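Local coordinates for protein (S)-imine reductase (Streptomyces sp. GF3546, PDB 4OQY) that is an NADPH-binding oxidoreductase that probably reduces imines to amines of S configuration, at residues B[17-22]-B[27-32]; B[191-196]-B[249-254]. All coordinates share one frame; numbering follows the deposited sequence.

Overall arrangement
Interaction 1 comes first along the chain and closes well before interaction 2 opens. It sits in the Rossmann-type nucleotide-binding domain, where helix 13-24 packs on strand 29-32, near one margin of the mixed sheet. Interaction 2 belongs to the helical C-terminal domain and brings together the C-terminal ends of helix 163-192 and helix 234-251. The two lie on opposite sides of the chain's centre, their centres about 48 Å apart and their nearest atoms about 32 Å apart, and they share no helix or strand. One therefore helps build the fold next to NADPH-binding residues, while the other lies where the second subunit packs against the helical domain.

Interaction 1: B[17-22]-B[27-32]; sequences AMVNTF and HEVTVW
The rings of Phe-22 and His-27 meet obliquely, planes at 51° and centroids 5.8 Å apart, as neither a stack nor a T-shaped pair. Phe-22 CD1 sits over one face of the imidazole, 4.3 Å above its plane and toward the rim; Phe-22 O lies at the imidazole edge. That oxygen accepts the contact's one hydrogen bond, from His-27 N at 3.0 Å, with the donor tilted 33° from the carbonyl plane, tying the last turn of helix 13-24 to the approach to strand 29-32. Val-29 CG2 reaches Phe-22 CB at 3.5 Å. Turned with CG1 anti to the backbone N, Val-19 lays both methyls against the adjoining CG1 methyls of Val-29 and Val-31: its CG2 is 3.7 Å from Val-31 CG1, its CG1 4.0 Å from Val-29 CG1. An alanine here is likely to open a gap beside both valines and weaken the seating of the helix on the sheet. Helix and strand run nearly antiparallel, at 164°, as the second half of the beta-alpha-beta unit begun by strand 6-9, whose Val-8 also touches Val-19. With Val-19 close to the NADPH-binding Leu-11, this buried, largely apolar contact probably helps set the helix that follows the glycine-rich turn.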
loop_
_atom_site.group_PDB
_atom_site.type_symbol
_atom_site.label_atom_id
_atom_site.label_comp_id
_atom_site.label_asym_id
_atom_site.label_seq_id
_atom_site.Cartn_x
_atom_site.Cartn_y
_atom_site.Cartn_z
ATOM N N ALA B 17 8.930 21.760 -15.177
ATOM C CA ALA B 17 7.779 22.178 -14.375
ATOM C C ALA B 17 8.135 23.303 -13.407
ATOM O O ALA B 17 7.368 24.250 -13.200
ATOM C CB ALA B 17 7.222 20.978 -13.608
ATOM N N MET B 18 9.309 23.189 -12.796
ATOM C CA MET B 18 9.740 24.189 -11.829
ATOM C C MET B 18 9.990 25.534 -12.503
ATOM O O MET B 18 9.576 26.584 -12.001
ATOM C CB MET B 18 11.011 23.713 -11.094
ATOM C CG MET B 18 10.742 22.554 -10.161
ATOM S SD MET B 18 12.250 21.872 -9.418
ATOM C CE MET B 18 11.496 20.544 -8.514
ATOM N N VAL B 19 10.687 25.495 -13.635
ATOM C CA VAL B 19 10.980 26.725 -14.368
ATOM C C VAL B 19 9.648 27.377 -14.779
ATOM O O VAL B 19 9.457 28.559 -14.535
ATOM C CB VAL B 19 11.909 26.486 -15.589
ATOM C CG1 VAL B 19 12.050 27.765 -16.398
ATOM C CG2 VAL B 19 13.292 25.997 -15.144
ATOM N N ASN B 20 8.741 26.591 -15.360
ATOM C CA ASN B 20 7.444 27.126 -15.838
ATOM C C ASN B 20 6.680 27.765 -14.711
ATOM O O ASN B 20 6.112 28.835 -14.862
ATOM C CB ASN B 20 6.586 26.029 -16.474
ATOM C CG ASN B 20 7.017 25.697 -17.898
ATOM O OD1 ASN B 20 7.239 24.532 -18.237
ATOM N ND2 ASN B 20 7.111 26.716 -18.742
ATOM N N THR B 21 6.700 27.101 -13.566
ATOM C CA THR B 21 6.031 27.606 -12.387
ATOM C C THR B 21 6.664 28.910 -11.870
ATOM O O THR B 21 5.941 29.862 -11.495
ATOM C CB THR B 21 5.989 26.536 -11.296
ATOM O OG1 THR B 21 5.175 25.452 -11.760
ATOM C CG2 THR B 21 5.402 27.099 -10.022
ATOM N N PHE B 22 7.994 28.962 -11.849
ATOM C CA PHE B 22 8.695 30.197 -11.467
ATOM C C PHE B 22 8.344 31.360 -12.410
ATOM O O PHE B 22 8.067 32.491 -11.967
ATOM C CB PHE B 22 10.230 29.979 -11.447
ATOM C CG PHE B 22 10.778 29.370 -10.170
ATOM C CD1 PHE B 22 10.397 29.848 -8.933
ATOM C CD2 PHE B 22 11.768 28.389 -10.226
ATOM C CE1 PHE B 22 10.912 29.315 -7.776
ATOM C CE2 PHE B 22 12.306 27.855 -9.063
ATOM C CZ PHE B 22 11.884 28.322 -7.840
ATOM N N HIS B 27 9.042 35.329 -11.626
ATOM C CA HIS B 27 10.466 35.230 -11.263
ATOM C C HIS B 27 11.343 35.101 -12.493
ATOM O O HIS B 27 10.985 34.394 -13.420
ATOM C CB HIS B 27 10.694 34.012 -10.401
ATOM C CG HIS B 27 10.070 34.121 -9.050
ATOM N ND1 HIS B 27 8.707 34.051 -8.852
ATOM C CD2 HIS B 27 10.616 34.341 -7.833
ATOM C CE1 HIS B 27 8.443 34.199 -7.565
ATOM N NE2 HIS B 27 9.590 34.357 -6.922
ATOM N N GLU B 28 12.464 35.810 -12.518
ATOM C CA GLU B 28 13.407 35.700 -13.608
ATOM C C GLU B 28 14.154 34.397 -13.371
ATOM O O GLU B 28 14.588 34.175 -12.263
ATOM C CB GLU B 28 14.396 36.872 -13.562
ATOM C CG GLU B 28 13.760 38.245 -13.760
ATOM C CD GLU B 28 13.610 38.589 -15.215
ATOM O OE1 GLU B 28 13.387 37.649 -16.011
ATOM O OE2 GLU B 28 13.685 39.792 -15.562
ATOM N N VAL B 29 14.299 33.554 -14.387
ATOM C CA VAL B 29 14.947 32.253 -14.203
ATOM C C VAL B 29 16.076 32.080 -15.211
ATOM O O VAL B 29 15.876 32.314 -16.389
ATOM C CB VAL B 29 13.937 31.100 -14.371
ATOM C CG1 VAL B 29 14.553 29.761 -13.951
ATOM C CG2 VAL B 29 12.683 31.359 -13.557
ATOM N N THR B 30 17.247 31.684 -14.728
ATOM C CA THR B 30 18.389 31.308 -15.547
ATOM C C THR B 30 18.504 29.785 -15.458
ATOM O O THR B 30 18.401 29.225 -14.375
ATOM C CB THR B 30 19.693 31.937 -15.012
ATOM O OG1 THR B 30 19.610 33.354 -15.162
ATOM C CG2 THR B 30 20.903 31.452 -15.783
ATOM N N VAL B 31 18.681 29.128 -16.598
ATOM C CA VAL B 31 18.615 27.689 -16.665
ATOM C C VAL B 31 19.903 27.153 -17.309
ATOM O O VAL B 31 20.567 27.850 -18.080
ATOM C CB VAL B 31 17.365 27.189 -17.430
ATOM C CG1 VAL B 31 16.064 27.715 -16.803
ATOM C CG2 VAL B 31 17.401 27.597 -18.891
ATOM N N TRP B 32 20.218 25.901 -16.995
ATOM C CA TRP B 32 21.251 25.149 -17.717
ATOM C C TRP B 32 20.953 23.651 -17.721
ATOM O O TRP B 32 20.335 23.120 -16.795
ATOM C CB TRP B 32 22.638 25.382 -17.097
ATOM C CG TRP B 32 23.805 24.732 -17.890
ATOM C CD1 TRP B 32 24.533 25.318 -18.868
ATOM C CD2 TRP B 32 24.342 23.390 -17.741
ATOM N NE1 TRP B 32 25.487 24.429 -19.346
ATOM C CE2 TRP B 32 25.368 23.239 -18.687
ATOM C CE3 TRP B 32 24.016 22.300 -16.934
ATOM C CZ2 TRP B 32 26.129 22.055 -18.804
ATOM C CZ3 TRP B 32 24.782 21.114 -17.048
ATOM C CH2 TRP B 32 25.800 21.005 -17.995
#

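Interaction 2: B[191-196]-B[249-254]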
loop_
_atom_site.group_PDB
_atom_site.type_symbol
_atom_site.label_atom_id
_atom_site.label_comp_id
_atom_site.label_asym_id
_atom_site.label_seq_id
_atom_site.Cartn_x
_atom_site.Cartn_y
_atom_site.Cartn_z
ATOM N N GLN B 191 -4.775 -12.919 -12.770
ATOM C CA GLN B 191 -4.588 -13.558 -14.076
ATOM C C GLN B 191 -4.365 -15.041 -13.948
ATOM O O GLN B 191 -4.904 -15.811 -14.728
ATOM C CB GLN B 191 -3.447 -12.920 -14.854
ATOM C CG GLN B 191 -3.861 -11.592 -15.451
ATOM C CD GLN B 191 -2.718 -10.827 -16.085
ATOM O OE1 GLN B 191 -1.582 -11.282 -16.119
ATOM N NE2 GLN B 191 -3.031 -9.637 -16.595
ATOM N N ALA B 192 -3.617 -15.445 -12.935
ATOM C CA ALA B 192 -3.378 -16.855 -12.687
ATOM C C ALA B 192 -4.654 -17.600 -12.294
ATOM O O ALA B 192 -4.667 -18.830 -12.287
ATOM C CB ALA B 192 -2.325 -17.025 -11.598
ATOM N N ASN B 193 -5.712 -16.859 -11.938
ATOM C CA ASN B 193 -7.015 -17.433 -11.553
ATOM C C ASN B 193 -8.084 -17.137 -12.598
ATOM O O ASN B 193 -9.276 -17.266 -12.329
ATOM C CB ASN B 193 -7.469 -16.889 -10.190
ATOM C CG ASN B 193 -6.818 -17.607 -9.022
ATOM O OD1 ASN B 193 -7.300 -18.646 -8.572
ATOM N ND2 ASN B 193 -5.712 -17.063 -8.529
ATOM N N GLY B 194 -7.660 -16.730 -13.790
ATOM C CA GLY B 194 -8.574 -16.468 -14.896
ATOM C C GLY B 194 -9.329 -15.149 -14.866
ATOM O O GLY B 194 -10.321 -14.988 -15.580
ATOM N N VAL B 195 -8.879 -14.201 -14.051
ATOM C CA VAL B 195 -9.482 -12.869 -14.017
ATOM C C VAL B 195 -8.533 -11.890 -14.689
ATOM O O VAL B 195 -7.389 -11.734 -14.256
ATOM C CB VAL B 195 -9.796 -12.416 -12.581
ATOM C CG1 VAL B 195 -10.541 -11.087 -12.577
ATOM C CG2 VAL B 195 -10.606 -13.487 -11.867
ATOM N N SER B 196 -9.032 -11.228 -15.732
ATOM C CA SER B 196 -8.223 -10.322 -16.517
ATOM C C SER B 196 -7.875 -9.107 -15.700
ATOM O O SER B 196 -8.616 -8.704 -14.804
ATOM C CB SER B 196 -8.969 -9.865 -17.762
ATOM O OG SER B 196 -9.888 -8.846 -17.423
ATOM N N GLN B 249 1.282 -18.935 -3.572
ATOM C CA GLN B 249 1.987 -20.203 -3.854
ATOM C C GLN B 249 1.123 -21.115 -4.713
ATOM O O GLN B 249 1.542 -21.555 -5.769
ATOM C CB GLN B 249 2.335 -20.925 -2.556
ATOM C CG GLN B 249 3.360 -20.194 -1.719
ATOM C CD GLN B 249 3.649 -20.888 -0.389
ATOM O OE1 GLN B 249 2.762 -21.503 0.214
ATOM N NE2 GLN B 249 4.872 -20.750 0.091
ATOM N N ASP B 250 -0.117 -21.343 -4.278
ATOM C CA ASP B 250 -1.074 -22.173 -5.026
ATOM C C ASP B 250 -1.301 -21.667 -6.462
ATOM O O ASP B 250 -1.489 -22.457 -7.385
ATOM C CB ASP B 250 -2.439 -22.204 -4.324
ATOM C CG ASP B 250 -2.423 -22.948 -3.003
ATOM O OD1 ASP B 250 -1.452 -23.695 -2.705
ATOM O OD2 ASP B 250 -3.404 -22.771 -2.249
ATOM N N ALA B 251 -1.268 -20.353 -6.653
ATOM C CA ALA B 251 -1.558 -19.778 -7.963
ATOM C C ALA B 251 -0.377 -19.875 -8.931
ATOM O O ALA B 251 -0.547 -19.661 -10.125
ATOM C CB ALA B 251 -1.998 -18.336 -7.818
ATOM N N GLY B 252 0.811 -20.205 -8.427
ATOM C CA GLY B 252 1.987 -20.342 -9.264
ATOM C C GLY B 252 2.666 -19.036 -9.616
ATOM O O GLY B 252 3.522 -19.006 -10.487
ATOM N N VAL B 253 2.304 -17.953 -8.948
ATOM C CA VAL B 253 2.903 -16.652 -9.228
ATOM C C VAL B 253 4.114 -16.436 -8.327
ATOM O O VAL B 253 4.428 -17.273 -7.491
ATOM C CB VAL B 253 1.875 -15.502 -9.045
ATOM C CG1 VAL B 253 0.733 -15.663 -10.029
ATOM C CG2 VAL B 253 1.362 -15.432 -7.619
ATOM N N SER B 254 4.810 -15.321 -8.516
ATOM C CA SER B 254 5.965 -14.990 -7.673
ATOM C C SER B 254 5.539 -14.948 -6.220
ATOM O O SER B 254 4.463 -14.446 -5.912
ATOM C CB SER B 254 6.541 -13.623 -8.071
ATOM O OG SER B 254 7.516 -13.180 -7.149
#
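Two helix C-termini, each closed by a Schellman motif with a glycine of positive phi, meet here through Ala-192 and Ala-251. The CB atoms of these alanines are 4.0 Å apart, and both methyls are directed at the opposing helix end. Ala-192 CB is nearer still to the backbone of its neighbour, 3.5 Å from Ala-251 O, and it also touches Val-253 CG1 at 3.7 Å. In Val-253 that methyl stands anti to the carbonyl carbon (chi1 -62°), which brings it up to Ala-192 from beyond the helix end. The helices concerned, 163-192 and 234-251, belong to the helical C-terminal domain. In the first, Gly-194 N bonds back to Gln-191 O at 3.1 Å and Val-195 N to Gly-190 O; in the second, Gly-252 is the residue that leaves the helix, its N bonding to Gln-249 O at 3.1 Å. Small side chains at the junction let the two ends come close, with the CA atoms of Ala-192 and Ala-251 only 5.8 Å apart. Asn-193 flanks the pair, its ND2 lying 4.0 Å from Ala-251 CB. Its amide is held at both ends: ND2 gives a hydrogen bond to Leu-189 O in the preceding turn, and OD1 accepts one from Arg-101 of the second subunit. Val-253 likewise packs on Leu-285 of that subunit.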